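Local coordinates for protein cellulosomal scaffoldin (Bacteroides cellulosolvens, PDB 2XBT) that is a cellulosomal scaffoldin whose family 3b carbohydrate-binding module, the part in this chain, probably binds cellulose, at residues D54-I68 and Q108-D121. Numbering follows the deposited sequence.
Sequences DDDKALTYYSDYVSI and QSEVTIQGRVAKAD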
ATOM      1  N   ASP A  54      -2.946 -18.565   1.788  1.00 47.15           N
ATOM      2  CA  ASP A  54      -3.056 -19.952   1.398  1.00 54.52           C
ATOM      3  C   ASP A  54      -2.823 -20.900   2.576  1.00 56.34           C
ATOM      4  O   ASP A  54      -3.709 -21.668   2.967  1.00 55.89           O
ATOM      5  CB  ASP A  54      -2.002 -20.209   0.315  1.00 54.82           C
ATOM      6  CG  ASP A  54      -0.715 -19.414   0.549  1.00 49.99           C
ATOM      7  OD1 ASP A  54       0.073 -19.779   1.454  1.00 51.08           O
ATOM      8  OD2 ASP A  54      -0.486 -18.422  -0.169  1.00 47.63           O
ATOM      9  N   ASP A  55      -1.627 -20.817   3.153  1.00 50.90           N
ATOM     10  CA  ASP A  55      -1.142 -21.853   4.047  1.00 54.40           C
ATOM     11  C   ASP A  55       0.208 -21.474   4.651  1.00 54.33           C
ATOM     12  O   ASP A  55       1.064 -22.337   4.861  1.00 52.65           O
ATOM     13  CB  ASP A  55      -0.971 -23.132   3.242  1.00 59.26           C
ATOM     14  CG  ASP A  55      -0.265 -22.883   1.921  1.00 58.52           C
ATOM     15  OD1 ASP A  55       0.966 -22.656   1.943  1.00 59.33           O
ATOM     16  OD2 ASP A  55      -0.943 -22.893   0.869  1.00 59.10           O
ATOM     17  N   ASP A  56       0.405 -20.186   4.906  1.00 46.21           N
ATOM     18  CA  ASP A  56       1.636 -19.710   5.528  1.00 46.98           C
ATOM     19  C   ASP A  56       2.914 -20.014   4.728  1.00 47.65           C
ATOM     20  O   ASP A  56       3.964 -20.283   5.310  1.00 43.77           O
ATOM     21  CB  ASP A  56       1.764 -20.254   6.955  1.00 50.41           C
ATOM     22  CG  ASP A  56       1.076 -19.368   7.987  1.00 57.54           C
ATOM     23  OD1 ASP A  56       0.035 -18.753   7.659  1.00 55.37           O
ATOM     24  OD2 ASP A  56       1.581 -19.286   9.129  1.00 59.97           O
ATOM     25  N   LYS A  57       2.826 -19.972   3.400  1.00 43.89           N
ATOM     26  CA  LYS A  57       4.024 -20.057   2.574  1.00 45.40           C
ATOM     27  C   LYS A  57       4.808 -18.761   2.720  1.00 38.55           C
ATOM     28  O   LYS A  57       4.215 -17.701   2.899  1.00 39.85           O
ATOM     29  CB  LYS A  57       3.661 -20.276   1.109  1.00 49.02           C
ATOM     30  CG  LYS A  57       3.552 -21.732   0.716  1.00 50.72           C
ATOM     31  CD  LYS A  57       3.100 -21.870  -0.721  1.00 48.36           C
ATOM     32  CE  LYS A  57       3.019 -23.333  -1.125  1.00 49.55           C
ATOM     33  NZ  LYS A  57       2.635 -23.500  -2.554  1.00 48.77           N
ATOM     34  N   ALA A  58       6.132 -18.844   2.634  1.00 40.06           N
ATOM     35  CA  ALA A  58       6.983 -17.667   2.794  1.00 39.00           C
ATOM     36  C   ALA A  58       6.845 -16.671   1.638  1.00 38.18           C
ATOM     37  O   ALA A  58       6.972 -17.032   0.464  1.00 36.36           O
ATOM     38  CB  ALA A  58       8.446 -18.077   2.970  1.00 37.37           C
ATOM     39  N   LEU A  59       6.601 -15.411   1.987  1.00 35.06           N
ATOM     40  CA  LEU A  59       6.482 -14.360   0.992  1.00 32.98           C
ATOM     41  C   LEU A  59       7.663 -13.399   1.047  1.00 29.17           C
ATOM     42  O   LEU A  59       8.290 -13.230   2.092  1.00 32.15           O
ATOM     43  CB  LEU A  59       5.181 -13.593   1.186  1.00 30.24           C
ATOM     44  CG  LEU A  59       3.896 -14.417   1.153  1.00 31.24           C
ATOM     45  CD1 LEU A  59       2.699 -13.540   1.505  1.00 27.88           C
ATOM     46  CD2 LEU A  59       3.719 -15.063  -0.219  1.00 30.07           C
ATOM     47  N   THR A  60       7.954 -12.774  -0.089  1.00 27.67           N
ATOM     48  CA  THR A  60       9.011 -11.783  -0.162  1.00 28.82           C
ATOM     49  C   THR A  60       8.471 -10.510  -0.780  1.00 26.59           C
ATOM     50  O   THR A  60       7.754 -10.551  -1.780  1.00 26.98           O
ATOM     51  CB  THR A  60      10.182 -12.277  -1.014  1.00 32.08           C
ATOM     52  OG1 THR A  60      10.744 -13.445  -0.409  1.00 37.42           O
ATOM     53  CG2 THR A  60      11.256 -11.195  -1.130  1.00 34.26           C
ATOM     54  N   TYR A  61       8.809  -9.378  -0.173  1.00 24.56           N
ATOM     55  CA  TYR A  61       8.439  -8.088  -0.737  1.00 25.58           C
ATOM     56  C   TYR A  61       9.602  -7.529  -1.539  1.00 28.10           C
ATOM     57  O   TYR A  61      10.733  -7.491  -1.054  1.00 29.04           O
ATOM     58  CB  TYR A  61       8.054  -7.101   0.368  1.00 23.26           C
ATOM     59  CG  TYR A  61       7.671  -5.736  -0.162  1.00 29.17           C
ATOM     60  CD1 TYR A  61       6.399  -5.497  -0.658  1.00 24.32           C
ATOM     61  CD2 TYR A  61       8.586  -4.684  -0.165  1.00 25.82           C
ATOM     62  CE1 TYR A  61       6.040  -4.240  -1.147  1.00 25.31           C
ATOM     63  CE2 TYR A  61       8.235  -3.421  -0.645  1.00 27.76           C
ATOM     64  CZ  TYR A  61       6.964  -3.205  -1.129  1.00 27.98           C
ATOM     65  OH  TYR A  61       6.608  -1.971  -1.611  1.00 27.56           O
ATOM     66  N   TYR A  62       9.312  -7.118  -2.767  1.00 25.33           N
ATOM     67  CA  TYR A  62      10.299  -6.541  -3.671  1.00 27.25           C
ATOM     68  C   TYR A  62      10.037  -5.055  -3.865  1.00 28.51           C
ATOM     69  O   TYR A  62       9.006  -4.663  -4.417  1.00 26.10           O
ATOM     70  CB  TYR A  62      10.263  -7.260  -5.020  1.00 28.18           C
ATOM     71  CG  TYR A  62      10.708  -8.703  -4.912  1.00 29.48           C
ATOM     72  CD1 TYR A  62      12.059  -9.029  -4.850  1.00 33.40           C
ATOM     73  CD2 TYR A  62       9.778  -9.733  -4.857  1.00 31.87           C
ATOM     74  CE1 TYR A  62      12.475 -10.349  -4.741  1.00 37.34           C
ATOM     75  CE2 TYR A  62      10.180 -11.054  -4.750  1.00 37.69           C
ATOM     76  CZ  TYR A  62      11.530 -11.356  -4.692  1.00 40.05           C
ATOM     77  OH  TYR A  62      11.923 -12.668  -4.581  1.00 41.68           O
ATOM     78  N   SER A  63      10.966  -4.227  -3.400  1.00 27.57           N
ATOM     79  CA  SER A  63      10.830  -2.784  -3.585  1.00 28.10           C
ATOM     80  C   SER A  63      11.467  -2.352  -4.903  1.00 29.27           C
ATOM     81  O   SER A  63      12.683  -2.174  -4.987  1.00 30.74           O
ATOM     82  CB  SER A  63      11.435  -2.027  -2.401  1.00 28.04           C
ATOM     83  OG  SER A  63      11.100  -0.651  -2.454  1.00 26.28           O
ATOM     84  N   ASP A  64      10.639  -2.188  -5.927  1.00 28.80           N
ATOM     85  CA  ASP A  64      11.113  -1.864  -7.269  1.00 25.91           C
ATOM     86  C   ASP A  64      11.445  -0.383  -7.410  1.00 35.26           C
ATOM     87  O   ASP A  64      12.479  -0.019  -7.971  1.00 34.73           O
ATOM     88  CB  ASP A  64      10.058  -2.221  -8.316  1.00 28.85           C
ATOM     89  CG  ASP A  64       9.803  -3.725  -8.415  1.00 33.80           C
ATOM     90  OD1 ASP A  64      10.719  -4.531  -8.135  1.00 33.72           O
ATOM     91  OD2 ASP A  64       8.668  -4.094  -8.772  1.00 34.81           O
ATOM     92  N   TYR A  65      10.544   0.471  -6.936  1.00 26.76           N
ATOM     93  CA  TYR A  65      10.731   1.906  -7.077  1.00 28.48           C
ATOM     94  C   TYR A  65      10.054   2.693  -5.960  1.00 27.57           C
ATOM     95  O   TYR A  65       8.889   2.460  -5.639  1.00 25.91           O
ATOM     96  CB  TYR A  65      10.217   2.382  -8.436  1.00 30.33           C
ATOM     97  CG  TYR A  65      10.339   3.881  -8.621  1.00 29.58           C
ATOM     98  CD1 TYR A  65      11.584   4.486  -8.649  1.00 29.73           C
ATOM     99  CD2 TYR A  65       9.213   4.682  -8.770  1.00 28.10           C
ATOM    100  CE1 TYR A  65      11.717   5.852  -8.818  1.00 28.77           C
ATOM    101  CE2 TYR A  65       9.331   6.061  -8.942  1.00 28.08           C
ATOM    102  CZ  TYR A  65      10.593   6.631  -8.966  1.00 27.95           C
ATOM    103  OH  TYR A  65      10.753   7.989  -9.134  1.00 31.57           O
ATOM    104  N   VAL A  66      10.799   3.609  -5.353  1.00 24.75           N
ATOM    105  CA  VAL A  66      10.220   4.521  -4.378  1.00 23.60           C
ATOM    106  C   VAL A  66      10.782   5.896  -4.683  1.00 28.61           C
ATOM    107  O   VAL A  66      11.995   6.099  -4.597  1.00 28.22           O
ATOM    108  CB  VAL A  66      10.580   4.125  -2.946  1.00 23.40           C
ATOM    109  CG1 VAL A  66       9.894   5.055  -1.960  1.00 25.20           C
ATOM    110  CG2 VAL A  66      10.203   2.667  -2.686  1.00 26.63           C
ATOM    111  N   SER A  67       9.912   6.827  -5.055  1.00 25.01           N
ATOM    112  CA  SER A  67      10.361   8.116  -5.584  1.00 26.16           C
ATOM    113  C   SER A  67      11.002   9.023  -4.535  1.00 24.97           C
ATOM    114  O   SER A  67      11.779   9.913  -4.876  1.00 26.97           O
ATOM    115  CB  SER A  67       9.218   8.844  -6.288  1.00 26.89           C
ATOM    116  OG  SER A  67       8.234   9.277  -5.371  1.00 23.76           O
ATOM    117  N   ILE A  68      10.669   8.811  -3.266  1.00 22.41           N
ATOM    118  CA  ILE A  68      11.291   9.547  -2.170  1.00 28.81           C
ATOM    119  C   ILE A  68      11.644   8.577  -1.064  1.00 30.21           C
ATOM    120  O   ILE A  68      10.777   7.846  -0.592  1.00 28.52           O
ATOM    121  CB  ILE A  68      10.341  10.600  -1.559  1.00 24.66           C
ATOM    122  CG1 ILE A  68       9.786  11.533  -2.631  1.00 27.06           C
ATOM    123  CG2 ILE A  68      11.040  11.367  -0.434  1.00 28.98           C
ATOM    124  CD1 ILE A  68       8.774  12.531  -2.074  1.00 24.78           C
ATOM    125  N   GLN A 108       8.369  17.875  -3.028  1.00 27.70           N
ATOM    126  CA  GLN A 108       7.399  17.100  -3.796  1.00 28.82           C
ATOM    127  C   GLN A 108       6.169  16.800  -2.962  1.00 25.13           C
ATOM    128  O   GLN A 108       6.285  16.498  -1.770  1.00 23.70           O
ATOM    129  CB  GLN A 108       8.014  15.798  -4.297  1.00 29.59           C
ATOM    130  CG  GLN A 108       9.050  16.001  -5.384  1.00 35.33           C
ATOM    131  CD  GLN A 108       9.710  14.710  -5.781  1.00 40.32           C
ATOM    132  OE1 GLN A 108       9.201  13.976  -6.628  1.00 44.41           O
ATOM    133  NE2 GLN A 108      10.853  14.414  -5.169  1.00 41.40           N
ATOM    134  N   SER A 109       4.995  16.890  -3.577  1.00 24.96           N
ATOM    135  CA  SER A 109       3.751  16.715  -2.829  1.00 22.29           C
ATOM    136  C   SER A 109       3.183  15.303  -2.958  1.00 28.59           C
ATOM    137  O   SER A 109       2.115  14.992  -2.417  1.00 22.24           O
ATOM    138  CB  SER A 109       2.711  17.746  -3.256  1.00 23.38           C
ATOM    139  OG  SER A 109       2.385  17.613  -4.619  1.00 25.86           O
ATOM    140  N   GLU A 110       3.897  14.447  -3.678  1.00 23.23           N
ATOM    141  CA  GLU A 110       3.479  13.063  -3.782  1.00 26.00           C
ATOM    142  C   GLU A 110       4.673  12.128  -3.852  1.00 23.46           C
ATOM    143  O   GLU A 110       5.778  12.518  -4.240  1.00 22.49           O
ATOM    144  CB  GLU A 110       2.579  12.866  -4.993  1.00 26.28           C
ATOM    145  CG  GLU A 110       3.270  13.166  -6.294  1.00 33.81           C
ATOM    146  CD  GLU A 110       2.435  12.781  -7.494  1.00 43.06           C
ATOM    147  OE1 GLU A 110       2.838  11.837  -8.208  1.00 42.58           O
ATOM    148  OE2 GLU A 110       1.383  13.425  -7.726  1.00 43.08           O
ATOM    149  N   VAL A 111       4.438  10.885  -3.470  1.00 20.20           N
ATOM    150  CA  VAL A 111       5.475   9.879  -3.516  1.00 19.44           C
ATOM    151  C   VAL A 111       4.919   8.648  -4.224  1.00 25.25           C
ATOM    152  O   VAL A 111       3.773   8.255  -3.997  1.00 20.97           O
ATOM    153  CB  VAL A 111       5.977   9.520  -2.114  1.00 17.31           C
ATOM    154  CG1 VAL A 111       4.819   9.017  -1.234  1.00 22.62           C
ATOM    155  CG2 VAL A 111       7.089   8.485  -2.203  1.00 23.36           C
ATOM    156  N   THR A 112       5.725   8.087  -5.114  1.00 22.45           N
ATOM    157  CA  THR A 112       5.358   6.870  -5.827  1.00 21.44           C
ATOM    158  C   THR A 112       6.036   5.660  -5.193  1.00 24.05           C
ATOM    159  O   THR A 112       7.240   5.669  -4.950  1.00 22.16           O
ATOM    160  CB  THR A 112       5.757   6.974  -7.300  1.00 26.21           C
ATOM    161  OG1 THR A 112       4.998   8.028  -7.911  1.00 30.98           O
ATOM    162  CG2 THR A 112       5.466   5.661  -8.017  1.00 29.52           C
ATOM    163  N   ILE A 113       5.259   4.613  -4.921  1.00 21.08           N
ATOM    164  CA  ILE A 113       5.792   3.396  -4.332  1.00 21.48           C
ATOM    165  C   ILE A 113       5.374   2.227  -5.227  1.00 22.27           C
ATOM    166  O   ILE A 113       4.179   2.025  -5.475  1.00 24.38           O
ATOM    167  CB  ILE A 113       5.214   3.190  -2.925  1.00 23.04           C
ATOM    168  CG1 ILE A 113       5.513   4.418  -2.053  1.00 29.08           C
ATOM    169  CG2 ILE A 113       5.742   1.911  -2.281  1.00 29.25           C
ATOM    170  CD1 ILE A 113       4.590   4.567  -0.857  1.00 27.71           C
ATOM    171  N   GLN A 114       6.352   1.477  -5.723  1.00 20.56           N
ATOM    172  CA  GLN A 114       6.077   0.321  -6.567  1.00 21.99           C
ATOM    173  C   GLN A 114       6.705  -0.905  -5.941  1.00 27.53           C
ATOM    174  O   GLN A 114       7.907  -0.957  -5.739  1.00 23.41           O
ATOM    175  CB  GLN A 114       6.609   0.530  -7.985  1.00 27.16           C
ATOM    176  CG  GLN A 114       6.061   1.772  -8.645  1.00 31.20           C
ATOM    177  CD  GLN A 114       6.566   1.971 -10.064  1.00 37.89           C
ATOM    178  OE1 GLN A 114       7.325   1.158 -10.591  1.00 40.34           O
ATOM    179  NE2 GLN A 114       6.137   3.062 -10.691  1.00 36.39           N
ATOM    180  N   GLY A 115       5.876  -1.891  -5.620  1.00 25.03           N
ATOM    181  CA  GLY A 115       6.359  -3.067  -4.935  1.00 24.72           C
ATOM    182  C   GLY A 115       5.662  -4.301  -5.474  1.00 26.61           C
ATOM    183  O   GLY A 115       4.606  -4.210  -6.108  1.00 24.22           O
ATOM    184  N   ARG A 116       6.256  -5.453  -5.213  1.00 25.21           N
ATOM    185  CA  ARG A 116       5.641  -6.712  -5.591  1.00 26.69           C
ATOM    186  C   ARG A 116       5.775  -7.670  -4.439  1.00 24.07           C
ATOM    187  O   ARG A 116       6.739  -7.602  -3.673  1.00 26.19           O
ATOM    188  CB  ARG A 116       6.331  -7.307  -6.811  1.00 27.31           C
ATOM    189  CG  ARG A 116       5.983  -6.626  -8.114  1.00 30.65           C
ATOM    190  CD  ARG A 116       6.905  -7.118  -9.211  1.00 30.51           C
ATOM    191  NE  ARG A 116       8.298  -6.775  -8.930  1.00 28.93           N
ATOM    192  CZ  ARG A 116       9.277  -7.660  -8.795  1.00 32.06           C
ATOM    193  NH1 ARG A 116       9.030  -8.957  -8.918  1.00 31.21           N
ATOM    194  NH2 ARG A 116      10.506  -7.244  -8.548  1.00 31.63           N
ATOM    195  N   VAL A 117       4.806  -8.568  -4.314  1.00 24.07           N
ATOM    196  CA  VAL A 117       4.916  -9.651  -3.351  1.00 23.57           C
ATOM    197  C   VAL A 117       4.795 -11.002  -4.067  1.00 28.88           C
ATOM    198  O   VAL A 117       3.872 -11.228  -4.862  1.00 29.01           O
ATOM    199  CB  VAL A 117       3.886  -9.529  -2.236  1.00 25.46           C
ATOM    200  CG1 VAL A 117       3.931 -10.755  -1.338  1.00 27.83           C
ATOM    201  CG2 VAL A 117       4.164  -8.264  -1.426  1.00 23.50           C
ATOM    202  N   ALA A 118       5.755 -11.879  -3.798  1.00 28.12           N
ATOM    203  CA  ALA A 118       5.807 -13.195  -4.431  1.00 29.16           C
ATOM    204  C   ALA A 118       6.227 -14.276  -3.435  1.00 35.55           C
ATOM    205  O   ALA A 118       6.808 -13.982  -2.393  1.00 31.20           O
ATOM    206  CB  ALA A 118       6.754 -13.173  -5.616  1.00 31.70           C
ATOM    207  N   LYS A 119       5.920 -15.528  -3.756  1.00 34.84           N
ATOM    208  CA  LYS A 119       6.396 -16.651  -2.957  1.00 39.26           C
ATOM    209  C   LYS A 119       7.752 -17.052  -3.506  1.00 42.77           C
ATOM    210  O   LYS A 119       8.159 -16.559  -4.553  1.00 45.49           O
ATOM    211  CB  LYS A 119       5.424 -17.820  -3.058  1.00 38.29           C
ATOM    212  CG  LYS A 119       3.985 -17.423  -2.851  1.00 35.69           C
ATOM    213  CD  LYS A 119       3.078 -18.630  -2.826  1.00 40.35           C
ATOM    214  CE  LYS A 119       1.628 -18.209  -2.963  1.00 39.10           C
ATOM    215  NZ  LYS A 119       0.741 -19.380  -3.179  1.00 41.06           N
ATOM    216  N   ALA A 120       8.463 -17.937  -2.823  1.00 43.06           N
ATOM    217  CA  ALA A 120       9.758 -18.373  -3.348  1.00 48.13           C
ATOM    218  C   ALA A 120       9.641 -19.614  -4.238  1.00 51.12           C
ATOM    219  O   ALA A 120      10.483 -19.847  -5.108  1.00 53.09           O
ATOM    220  CB  ALA A 120      10.744 -18.618  -2.219  1.00 37.96           C
ATOM    221  N   ASP A 121       8.582 -20.387  -4.040  1.00 46.14           N
ATOM    222  CA  ASP A 121       8.487 -21.712  -4.638  1.00 46.35           C
ATOM    223  C   ASP A 121       7.893 -21.776  -6.050  1.00 51.26           C
ATOM    224  O   ASP A 121       7.429 -22.843  -6.473  1.00 47.60           O
ATOM    225  CB  ASP A 121       7.718 -22.647  -3.699  1.00 45.68           C
ATOM    226  CG  ASP A 121       6.277 -22.223  -3.500  1.00 47.82           C
ATOM    227  OD1 ASP A 121       5.885 -21.173  -4.051  1.00 43.81           O
ATOM    228  OD2 ASP A 121       5.538 -22.940  -2.784  1.00 43.14           O
TER
HETATM  229  O   HOH W   1       6.970 -19.535  -0.309  1.00 49.08           O
HETATM  230  O   HOH W   2      10.484 -14.609  -3.653  1.00 44.42           O
HETATM  231  O   HOH W   3       8.449  -0.285  -2.798  1.00 23.89           O
HETATM  232  O   HOH W   4       7.726  11.793  -6.142  1.00 28.86           O
HETATM  233  O   HOH W   5      12.152  11.878  -6.893  1.00 39.55           O
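A classic beta bulge shifts the register of the antiparallel pair 59-66 and 110-119 by one residue, where D64 and Y65 both face Q114. Q114 O accepts from both D64 N (3.0 Å) and Y65 N (3.2 Å); the bond from D64 is the more bent. Beside the bulge, R116 grips D64 side-on. R116 NE reaches D64 OD2 at 2.7 Å and R116 NH2 reaches D64 OD1 at 2.8 Å. Both oxygens use their syn lone pairs and lie in the guanidinium plane. The arginine chain bends at chi3 (-63°), and the guanidinium reaches across to D64 on the other strand. Y62 CB covers one guanidinium face, 3.5 Å from R116 NH2, and Q25 takes R116 NH1. Replacing R116 by a leucine would probably leave the D64 carboxylate without its charged mate and free to turn. The other sheet face looks inward. There Y61 CD1 meets V117 CG2 at the ring edge (3.6 Å), and the Y61 ring runs on past G115 CA. Strand 71-82 of the second sheet packs against L59, Y61 and V117. Past the strand end, S67 N donates to T112 O, and S67 OG accepts from T112 N (2.8 Å) in place of a backbone carbonyl. The arrangement is that of neighbouring strands in one sheet of the CBM3 beta-sandwich.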